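Local atomic coordinates of chloride intracellular channel exc-4 (Caenorhabditis elegans, PDB entry 2YV9), a protein that may insert into membranes to form chloride channels and is required to control lumen size as the excretory canal grows. Residues L19-V24 against E59-N64; F43-Y48 against T231-E236; P239-I244 against S264-H269. One frame throughout, in Å; residues are numbered along the deposited sequence.

Contact 1: residues L19-V24 against E59-N64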
loop_
_atom_site.group_PDB
_atom_site.type_symbol
_atom_site.label_atom_id
_atom_site.label_comp_id
_atom_site.label_asym_id
_atom_site.label_seq_id
_atom_site.Cartn_x
_atom_site.Cartn_y
_atom_site.Cartn_z
ATOM N N LEU A 19 5.479 -17.725 -10.780
ATOM C CA LEU A 19 4.091 -17.406 -11.025
ATOM C C LEU A 19 3.689 -16.368 -9.994
ATOM O O LEU A 19 3.722 -16.653 -8.787
ATOM C CB LEU A 19 3.170 -18.637 -10.878
ATOM C CG LEU A 19 1.665 -18.341 -10.886
ATOM C CD1 LEU A 19 1.290 -17.650 -12.231
ATOM C CD2 LEU A 19 0.850 -19.615 -10.645
ATOM N N LEU A 20 3.331 -15.174 -10.476
ATOM C CA LEU A 20 2.892 -14.055 -9.627
ATOM C C LEU A 20 1.434 -13.780 -9.955
ATOM O O LEU A 20 1.099 -13.568 -11.137
ATOM C CB LEU A 20 3.739 -12.823 -9.917
ATOM C CG LEU A 20 5.252 -12.980 -9.730
ATOM C CD1 LEU A 20 6.053 -11.737 -10.216
ATOM C CD2 LEU A 20 5.573 -13.353 -8.286
ATOM N N GLU A 21 0.562 -13.853 -8.948
ATOM C CA GLU A 21 -0.855 -13.561 -9.128
ATOM C C GLU A 21 -1.090 -12.184 -8.518
ATOM O O GLU A 21 -0.609 -11.900 -7.431
ATOM C CB GLU A 21 -1.731 -14.642 -8.483
ATOM C CG GLU A 21 -1.323 -16.054 -8.924
ATOM C CD GLU A 21 -2.003 -17.157 -8.137
ATOM O OE1 GLU A 21 -3.256 -17.183 -8.115
ATOM O OE2 GLU A 21 -1.282 -18.016 -7.573
ATOM N N LEU A 22 -1.746 -11.317 -9.279
ATOM C CA LEU A 22 -2.115 -9.990 -8.827
ATOM C C LEU A 22 -3.618 -9.900 -8.695
ATOM O O LEU A 22 -4.346 -10.199 -9.642
ATOM C CB LEU A 22 -1.638 -8.961 -9.837
ATOM C CG LEU A 22 -1.874 -7.522 -9.384
ATOM C CD1 LEU A 22 -0.944 -7.134 -8.241
ATOM C CD2 LEU A 22 -1.631 -6.622 -10.571
ATOM N N TYR A 23 -4.066 -9.479 -7.509
ATOM C CA TYR A 23 -5.471 -9.271 -7.228
ATOM C C TYR A 23 -5.673 -7.774 -7.327
ATOM O O TYR A 23 -4.932 -7.016 -6.717
ATOM C CB TYR A 23 -5.815 -9.744 -5.809
ATOM C CG TYR A 23 -5.847 -11.247 -5.659
ATOM C CD1 TYR A 23 -7.033 -11.951 -5.706
ATOM C CD2 TYR A 23 -4.662 -11.971 -5.530
ATOM C CE1 TYR A 23 -7.051 -13.330 -5.579
ATOM C CE2 TYR A 23 -4.680 -13.342 -5.388
ATOM C CZ TYR A 23 -5.870 -14.016 -5.420
ATOM O OH TYR A 23 -5.861 -15.394 -5.292
ATOM N N VAL A 24 -6.647 -7.359 -8.112
ATOM C CA VAL A 24 -6.945 -5.957 -8.347
ATOM C C VAL A 24 -8.384 -5.647 -7.910
ATOM O O VAL A 24 -9.267 -6.475 -8.011
ATOM C CB VAL A 24 -6.706 -5.545 -9.815
ATOM C CG1 VAL A 24 -5.197 -5.769 -10.202
ATOM C CG2 VAL A 24 -7.684 -6.254 -10.791
ATOM N N GLU A 59 -0.894 -14.025 -13.546
ATOM C CA GLU A 59 -2.333 -14.091 -13.645
ATOM C C GLU A 59 -2.870 -12.863 -12.934
ATOM O O GLU A 59 -2.239 -12.380 -12.012
ATOM C CB GLU A 59 -2.866 -15.375 -13.002
ATOM C CG GLU A 59 -2.406 -16.651 -13.721
ATOM C CD GLU A 59 -2.855 -17.929 -13.018
ATOM O OE1 GLU A 59 -3.315 -17.848 -11.854
ATOM O OE2 GLU A 59 -2.737 -19.010 -13.636
ATOM N N VAL A 60 -3.987 -12.328 -13.404
ATOM C CA VAL A 60 -4.649 -11.239 -12.735
ATOM C C VAL A 60 -6.095 -11.618 -12.456
ATOM O O VAL A 60 -6.767 -12.141 -13.348
ATOM C CB VAL A 60 -4.648 -9.946 -13.583
ATOM C CG1 VAL A 60 -5.400 -8.803 -12.811
ATOM C CG2 VAL A 60 -3.239 -9.520 -13.898
ATOM N N LYS A 61 -6.571 -11.283 -11.251
ATOM C CA LYS A 61 -7.937 -11.580 -10.801
ATOM C C LYS A 61 -8.561 -10.363 -10.144
ATOM O O LYS A 61 -7.895 -9.683 -9.375
ATOM C CB LYS A 61 -7.931 -12.724 -9.791
ATOM C CG LYS A 61 -7.466 -14.036 -10.376
ATOM C CD LYS A 61 -7.452 -15.163 -9.361
ATOM C CE LYS A 61 -6.920 -16.454 -9.978
ATOM N NZ LYS A 61 -7.701 -16.879 -11.173
ATOM N N THR A 62 -9.838 -10.118 -10.444
ATOM C CA THR A 62 -10.550 -8.977 -9.907
ATOM C C THR A 62 -11.288 -9.371 -8.637
ATOM O O THR A 62 -11.813 -10.474 -8.537
ATOM C CB THR A 62 -11.591 -8.405 -10.899
ATOM O OG1 THR A 62 -12.688 -9.335 -11.025
ATOM C CG2 THR A 62 -10.943 -8.062 -12.303
ATOM N N VAL A 63 -11.368 -8.448 -7.689
ATOM C CA VAL A 63 -12.035 -8.698 -6.427
ATOM C C VAL A 63 -12.911 -7.540 -5.984
ATOM O O VAL A 63 -12.594 -6.360 -6.158
ATOM C CB VAL A 63 -10.980 -9.009 -5.329
ATOM C CG1 VAL A 63 -11.614 -9.034 -3.958
ATOM C CG2 VAL A 63 -10.298 -10.321 -5.620
ATOM N N ASN A 64 -14.038 -7.887 -5.374
ATOM C CA ASN A 64 -14.879 -6.937 -4.727
ATOM C C ASN A 64 -14.328 -6.802 -3.321
ATOM O O ASN A 64 -14.395 -7.733 -2.523
ATOM C CB ASN A 64 -16.310 -7.488 -4.727
ATOM C CG ASN A 64 -17.305 -6.521 -4.213
ATOM O OD1 ASN A 64 -16.996 -5.666 -3.389
ATOM N ND2 ASN A 64 -18.553 -6.678 -4.660
#
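E21, L22, Y23 and V24 pair in parallel with E59, V60, K61 and T62, joining strand 19-25 to strand 57-63, the outermost strand on that side of the four-stranded mixed sheet. Five backbone bonds alternate across the pair, carried by L20, L22 and V24 on one strand and E59, K61 and V63 on the other. L22 sits between E59 and K61, its N donating to E59 O at 3.0 Å and its O accepting from K61 N. V24, two residues on, does the same between K61 and V63, its N donating to K61 O and its O accepting from V63 N at 2.9 Å.

Strand 19-25, helix 38-52 and strand 57-63 form a beta-alpha-beta unit of the thioredoxin-like domain. Aliphatic side chains suit the face turned to the helix, where L22 and V60 lie on W44 and V24 on C40. V24 CG2 meets V60 CG1 at 4.0 Å, the two side chains crossing at about a right angle. With chi1 of V60 at 179°, CG1 is opposite the backbone N and leans over L22 O (3.6 Å). T62 divides its branches: CG2 lies against V24 CG2, while OG1 bonds to A31 O.

E21, Y23, E59 and K61 point to the other face. V63 CG2 reaches the Y23 ring edge in its plane, 3.7 Å from CD1 of that ring, and K61 lays its CD obliquely beside it while its amine leads away. The ring also meets that of F74. Nearer the start of the pair, E59 offers its CG methylene to L19 CD1 at 4.1 Å.

Contact 2: residues F43-Y48 against T231-E236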
loop_
_atom_site.group_PDB
_atom_site.type_symbol
_atom_site.label_atom_id
_atom_site.label_comp_id
_atom_site.label_asym_id
_atom_site.label_seq_id
_atom_site.Cartn_x
_atom_site.Cartn_y
_atom_site.Cartn_z
ATOM N N PHE A 43 1.289 -1.736 -10.821
ATOM C CA PHE A 43 1.946 -3.024 -10.697
ATOM C C PHE A 43 1.602 -3.974 -11.826
ATOM O O PHE A 43 2.451 -4.795 -12.247
ATOM C CB PHE A 43 1.736 -3.677 -9.340
ATOM C CG PHE A 43 2.296 -2.872 -8.234
ATOM C CD1 PHE A 43 3.616 -2.466 -8.269
ATOM C CD2 PHE A 43 1.523 -2.466 -7.177
ATOM C CE1 PHE A 43 4.135 -1.687 -7.263
ATOM C CE2 PHE A 43 2.066 -1.698 -6.163
ATOM C CZ PHE A 43 3.340 -1.300 -6.206
ATOM N N TRP A 44 0.379 -3.885 -12.333
ATOM C CA TRP A 44 0.005 -4.733 -13.471
ATOM C C TRP A 44 0.883 -4.361 -14.651
ATOM O O TRP A 44 1.481 -5.264 -15.289
ATOM C CB TRP A 44 -1.467 -4.595 -13.789
ATOM C CG TRP A 44 -2.057 -5.574 -14.795
ATOM C CD1 TRP A 44 -1.411 -6.415 -15.679
ATOM C CD2 TRP A 44 -3.451 -5.738 -15.025
ATOM N NE1 TRP A 44 -2.359 -7.131 -16.409
ATOM C CE2 TRP A 44 -3.616 -6.732 -16.006
ATOM C CE3 TRP A 44 -4.597 -5.176 -14.429
ATOM C CZ2 TRP A 44 -4.866 -7.104 -16.474
ATOM C CZ3 TRP A 44 -5.842 -5.581 -14.859
ATOM C CH2 TRP A 44 -5.973 -6.531 -15.888
ATOM N N MET A 45 1.068 -3.050 -14.904
ATOM C CA MET A 45 1.980 -2.704 -15.999
ATOM C C MET A 45 3.387 -3.272 -15.801
ATOM O O MET A 45 4.024 -3.805 -16.749
ATOM C CB MET A 45 2.089 -1.190 -16.159
ATOM C CG MET A 45 0.808 -0.549 -16.671
ATOM S SD MET A 45 0.781 1.200 -17.007
ATOM C CE MET A 45 2.110 1.336 -18.172
ATOM N N GLU A 46 3.895 -3.188 -14.586
ATOM C CA GLU A 46 5.228 -3.745 -14.300
ATOM C C GLU A 46 5.250 -5.278 -14.514
ATOM O O GLU A 46 6.180 -5.853 -15.133
ATOM C CB GLU A 46 5.645 -3.354 -12.899
ATOM C CG GLU A 46 5.912 -1.844 -12.738
ATOM C CD GLU A 46 6.169 -1.412 -11.308
ATOM O OE1 GLU A 46 6.191 -2.287 -10.403
ATOM O OE2 GLU A 46 6.363 -0.210 -11.110
ATOM N N LEU A 47 4.277 -5.967 -13.952
ATOM C CA LEU A 47 4.168 -7.415 -14.199
ATOM C C LEU A 47 4.071 -7.761 -15.689
ATOM O O LEU A 47 4.680 -8.752 -16.126
ATOM C CB LEU A 47 2.998 -8.010 -13.432
ATOM C CG LEU A 47 3.320 -8.024 -11.922
ATOM C CD1 LEU A 47 2.039 -8.393 -11.104
ATOM C CD2 LEU A 47 4.401 -8.949 -11.515
ATOM N N TYR A 48 3.346 -6.968 -16.457
ATOM C CA TYR A 48 3.203 -7.207 -17.901
ATOM C C TYR A 48 4.562 -7.076 -18.585
ATOM O O TYR A 48 4.906 -7.872 -19.462
ATOM C CB TYR A 48 2.180 -6.263 -18.573
ATOM C CG TYR A 48 1.691 -6.831 -19.880
ATOM C CD1 TYR A 48 0.491 -7.546 -19.952
ATOM C CD2 TYR A 48 2.434 -6.686 -21.038
ATOM C CE1 TYR A 48 0.070 -8.102 -21.136
ATOM C CE2 TYR A 48 2.011 -7.237 -22.236
ATOM C CZ TYR A 48 0.835 -7.945 -22.287
ATOM O OH TYR A 48 0.395 -8.487 -23.506
ATOM N N THR A 231 1.334 0.736 -25.987
ATOM C CA THR A 231 2.125 -0.080 -25.098
ATOM C C THR A 231 1.202 -1.159 -24.524
ATOM O O THR A 231 0.254 -0.858 -23.801
ATOM C CB THR A 231 2.647 0.790 -23.969
ATOM O OG1 THR A 231 3.501 1.828 -24.494
ATOM C CG2 THR A 231 3.399 -0.027 -22.916
ATOM N N ALA A 232 1.438 -2.415 -24.882
ATOM C CA ALA A 232 0.601 -3.498 -24.461
ATOM C C ALA A 232 0.428 -3.492 -22.944
ATOM O O ALA A 232 -0.677 -3.701 -22.478
ATOM C CB ALA A 232 1.175 -4.867 -24.966
ATOM N N ALA A 233 1.488 -3.239 -22.190
ATOM C CA ALA A 233 1.387 -3.204 -20.683
ATOM C C ALA A 233 0.281 -2.258 -20.222
ATOM O O ALA A 233 -0.453 -2.547 -19.271
ATOM C CB ALA A 233 2.705 -2.805 -20.056
ATOM N N PHE A 234 0.192 -1.119 -20.873
ATOM C CA PHE A 234 -0.850 -0.159 -20.556
ATOM C C PHE A 234 -2.240 -0.637 -21.005
ATOM O O PHE A 234 -3.246 -0.613 -20.233
ATOM C CB PHE A 234 -0.532 1.206 -21.160
ATOM C CG PHE A 234 -1.646 2.206 -20.940
ATOM C CD1 PHE A 234 -1.748 2.872 -19.712
ATOM C CD2 PHE A 234 -2.658 2.383 -21.885
ATOM C CE1 PHE A 234 -2.768 3.727 -19.477
ATOM C CE2 PHE A 234 -3.720 3.279 -21.631
ATOM C CZ PHE A 234 -3.746 3.937 -20.401
ATOM N N ILE A 235 -2.305 -1.060 -22.273
ATOM C CA ILE A 235 -3.570 -1.414 -22.875
ATOM C C ILE A 235 -4.210 -2.549 -22.093
ATOM O O ILE A 235 -5.425 -2.477 -21.757
ATOM C CB ILE A 235 -3.409 -1.802 -24.340
ATOM C CG1 ILE A 235 -2.872 -0.623 -25.162
ATOM C CG2 ILE A 235 -4.743 -2.286 -24.922
ATOM C CD1 ILE A 235 -2.349 -1.075 -26.559
ATOM N N GLU A 236 -3.431 -3.576 -21.789
ATOM C CA GLU A 236 -4.004 -4.785 -21.159
ATOM C C GLU A 236 -4.528 -4.513 -19.747
ATOM O O GLU A 236 -5.469 -5.164 -19.285
ATOM C CB GLU A 236 -2.984 -5.927 -21.153
ATOM C CG GLU A 236 -2.732 -6.496 -22.567
ATOM C CD GLU A 236 -4.007 -6.831 -23.311
ATOM O OE1 GLU A 236 -4.789 -7.643 -22.777
ATOM O OE2 GLU A 236 -4.235 -6.269 -24.412
#
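M45 and A233 bring their CA atoms within 4.7 Å where helix 38-52 crosses the short helix 232-236, the segment axes passing 8.4 Å apart at 133°. In this GST fold the crossing joins the thioredoxin-like N-terminal domain to the helical C-terminal domain; helix 38-52 lies in the stretch predicted to span the membrane after insertion.

The approach depends on small residues. A233 ends at its CB, which lies against M45 O and 3.8 Å from Y48 CB, so the methyl touches the opposing helix itself. With CG opposite its backbone N (chi1 -159°), Y48 lays its ring across the start of the short helix. A232 C lies over one ring face, offset toward the rim, while CE2 touches A232 CB at 3.7 Å. On the same side of the ring plane, Y48 CE1 meets E236 CG obliquely at 3.5 Å, the methylene rather than the carboxylate making the contact. With an alanine here, the ring's cover over A232 CB and the E236 methylenes would be lost, which is likely to open a gap beside them and let E236 turn.

M45 passes its CG close to A233 O, and the bend at chi3 (57°) turns CE onto F234 CB at 4.0 Å. Its sulfur forms a Met-aromatic contact at the F234 ring edge, SD lying 5.4 Å from the centroid. E236 C lies over one face of the W44 indole, offset toward its rim, with W44 CZ2 3.5 Å from E236 O.

Contact 3: residues P239-I244 against S264-H269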
loop_
_atom_site.group_PDB
_atom_site.type_symbol
_atom_site.label_atom_id
_atom_site.label_comp_id
_atom_site.label_asym_id
_atom_site.label_seq_id
_atom_site.Cartn_x
_atom_site.Cartn_y
_atom_site.Cartn_z
ATOM N N PRO A 239 -8.510 0.152 -17.383
ATOM C CA PRO A 239 -9.929 -0.098 -17.182
ATOM C C PRO A 239 -10.761 0.574 -18.223
ATOM O O PRO A 239 -10.313 1.527 -18.816
ATOM C CB PRO A 239 -10.204 0.534 -15.827
ATOM C CG PRO A 239 -9.230 1.582 -15.710
ATOM C CD PRO A 239 -7.980 1.033 -16.361
ATOM N N ALA A 240 -12.013 0.109 -18.392
ATOM C CA ALA A 240 -12.953 0.781 -19.292
ATOM C C ALA A 240 -13.323 2.194 -18.806
ATOM O O ALA A 240 -13.284 2.509 -17.584
ATOM C CB ALA A 240 -14.274 -0.089 -19.442
ATOM N N ASP A 241 -13.682 3.054 -19.779
ATOM C CA ASP A 241 -14.066 4.417 -19.489
ATOM C C ASP A 241 -15.088 4.510 -18.343
ATOM O O ASP A 241 -14.982 5.341 -17.431
ATOM C CB ASP A 241 -14.725 5.089 -20.691
ATOM C CG ASP A 241 -13.895 5.043 -21.966
ATOM O OD1 ASP A 241 -12.621 4.928 -21.931
ATOM O OD2 ASP A 241 -14.545 5.158 -23.022
ATOM N N GLN A 242 -16.094 3.632 -18.410
ATOM C CA GLN A 242 -17.184 3.690 -17.449
ATOM C C GLN A 242 -16.732 3.365 -16.042
ATOM O O GLN A 242 -17.270 3.920 -15.070
ATOM C CB GLN A 242 -18.289 2.718 -17.837
ATOM C CG GLN A 242 -19.029 3.100 -19.117
ATOM C CD GLN A 242 -18.229 2.875 -20.362
ATOM O OE1 GLN A 242 -17.304 2.051 -20.407
ATOM N NE2 GLN A 242 -18.617 3.562 -21.421
ATOM N N ASP A 243 -15.732 2.483 -15.935
ATOM C CA ASP A 243 -15.208 2.105 -14.644
ATOM C C ASP A 243 -14.260 3.184 -14.072
ATOM O O ASP A 243 -14.148 3.330 -12.867
ATOM C CB ASP A 243 -14.564 0.715 -14.680
ATOM C CG ASP A 243 -15.544 -0.321 -15.105
ATOM O OD1 ASP A 243 -16.664 -0.197 -14.524
ATOM O OD2 ASP A 243 -15.262 -1.114 -16.040
ATOM N N ILE A 244 -13.599 3.954 -14.944
ATOM C CA ILE A 244 -12.809 5.055 -14.462
ATOM C C ILE A 244 -13.773 6.123 -13.898
ATOM O O ILE A 244 -13.575 6.629 -12.797
ATOM C CB ILE A 244 -11.936 5.676 -15.585
ATOM C CG1 ILE A 244 -10.885 4.656 -16.068
ATOM C CG2 ILE A 244 -11.236 6.954 -15.045
ATOM C CD1 ILE A 244 -10.109 5.044 -17.390
ATOM N N SER A 264 -22.541 -0.141 -21.987
ATOM C CA SER A 264 -21.638 -1.195 -22.374
ATOM C C SER A 264 -20.234 -0.615 -22.321
ATOM O O SER A 264 -20.058 0.530 -22.659
ATOM C CB SER A 264 -21.972 -1.658 -23.774
ATOM O OG SER A 264 -23.364 -1.924 -23.847
ATOM N N PRO A 265 -19.273 -1.375 -21.805
ATOM C CA PRO A 265 -17.940 -0.805 -21.531
ATOM C C PRO A 265 -17.149 -0.508 -22.786
ATOM O O PRO A 265 -17.112 -1.331 -23.718
ATOM C CB PRO A 265 -17.241 -1.921 -20.756
ATOM C CG PRO A 265 -17.935 -3.198 -21.208
ATOM C CD PRO A 265 -19.359 -2.797 -21.413
ATOM N N THR A 266 -16.473 0.644 -22.799
ATOM C CA THR A 266 -15.636 1.030 -23.938
ATOM C C THR A 266 -14.314 1.530 -23.383
ATOM O O THR A 266 -14.258 1.915 -22.227
ATOM C CB THR A 266 -16.271 2.176 -24.733
ATOM O OG1 THR A 266 -16.592 3.279 -23.859
ATOM C CG2 THR A 266 -17.550 1.705 -25.401
ATOM N N LYS A 267 -13.265 1.541 -24.212
ATOM C CA LYS A 267 -11.973 2.014 -23.817
ATOM C C LYS A 267 -11.529 3.032 -24.874
ATOM O O LYS A 267 -11.099 2.650 -25.975
ATOM C CB LYS A 267 -10.930 0.894 -23.813
ATOM C CG LYS A 267 -10.972 -0.105 -22.692
ATOM C CD LYS A 267 -9.608 -0.810 -22.611
ATOM C CE LYS A 267 -9.715 -2.238 -22.128
ATOM N NZ LYS A 267 -8.390 -2.887 -22.308
ATOM N N THR A 268 -11.639 4.307 -24.540
ATOM C CA THR A 268 -11.382 5.373 -25.491
ATOM C C THR A 268 -9.889 5.680 -25.488
ATOM O O THR A 268 -9.396 6.329 -24.580
ATOM C CB THR A 268 -12.188 6.626 -25.119
ATOM O OG1 THR A 268 -13.586 6.327 -25.190
ATOM C CG2 THR A 268 -11.879 7.776 -26.047
ATOM N N HIS A 269 -9.189 5.180 -26.505
ATOM C CA HIS A 269 -7.788 5.423 -26.715
ATOM C C HIS A 269 -7.588 6.132 -28.037
ATOM O O HIS A 269 -6.993 5.577 -28.950
ATOM C CB HIS A 269 -7.032 4.089 -26.734
ATOM C CG HIS A 269 -7.021 3.393 -25.419
ATOM N ND1 HIS A 269 -6.519 2.124 -25.241
ATOM C CD2 HIS A 269 -7.435 3.810 -24.200
ATOM C CE1 HIS A 269 -6.611 1.793 -23.969
ATOM N NE2 HIS A 269 -7.189 2.787 -23.321
#
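D241 and T266 join the first turn of helix 241-251 to the loop after helix 258-262, both in the helical C-terminal domain of the GST fold, beginning with D241 N, which donates to T266 O at 2.8 Å. The aspartate CB passes 3.6 Å from T266 O, and CG carries the carboxylate on between two threonines. OD1 takes T268 N on its syn lone pair at 2.9 Å in a nearly straight bond (173°). OD2 is gripped twice, from opposite faces of the carboxylate plane: T268 OG1 comes on the syn side at 2.6 Å, T266 OG1 from well above the plane at 2.9 Å. Three donors thus fix the buried group's rotation, and the helix N terminus would probably favour its negative charge.

Q242 suits its place because an amide can both give and take: OE1 accepts from T266 N at 2.9 Å, and NE2 donates to T266 OG1, with Q263 OE1 as a further partner. A240 is small enough for its CB to sit against P265 CB at 3.7 Å. Helix 190-210 backs this junction, touching D241 and I244 through I204, while D243 forms a salt bridge with R33, between strand 19-25 and helix 38-52.

Overall arrangement
From the N terminus the chain lays down residues 19-24, then helix 38-52, before residues 59-64 return to close contact 1. Contact 2 opens on that helix, within the loop of contact 1, and closes only at residues 231-236, so the two cross. They also touch, because L47 and W44 pack on L20, L22 and V60: sheet, helix and C-terminal domain are layered in that order. Contact 3 follows in series, closing a short loop of about twenty residues late in the chain. It adjoins contact 2 through K267 NZ bonded to I235 O and through H269 beside F234, but does not touch contact 1, whose centre is about 20 Å from its own.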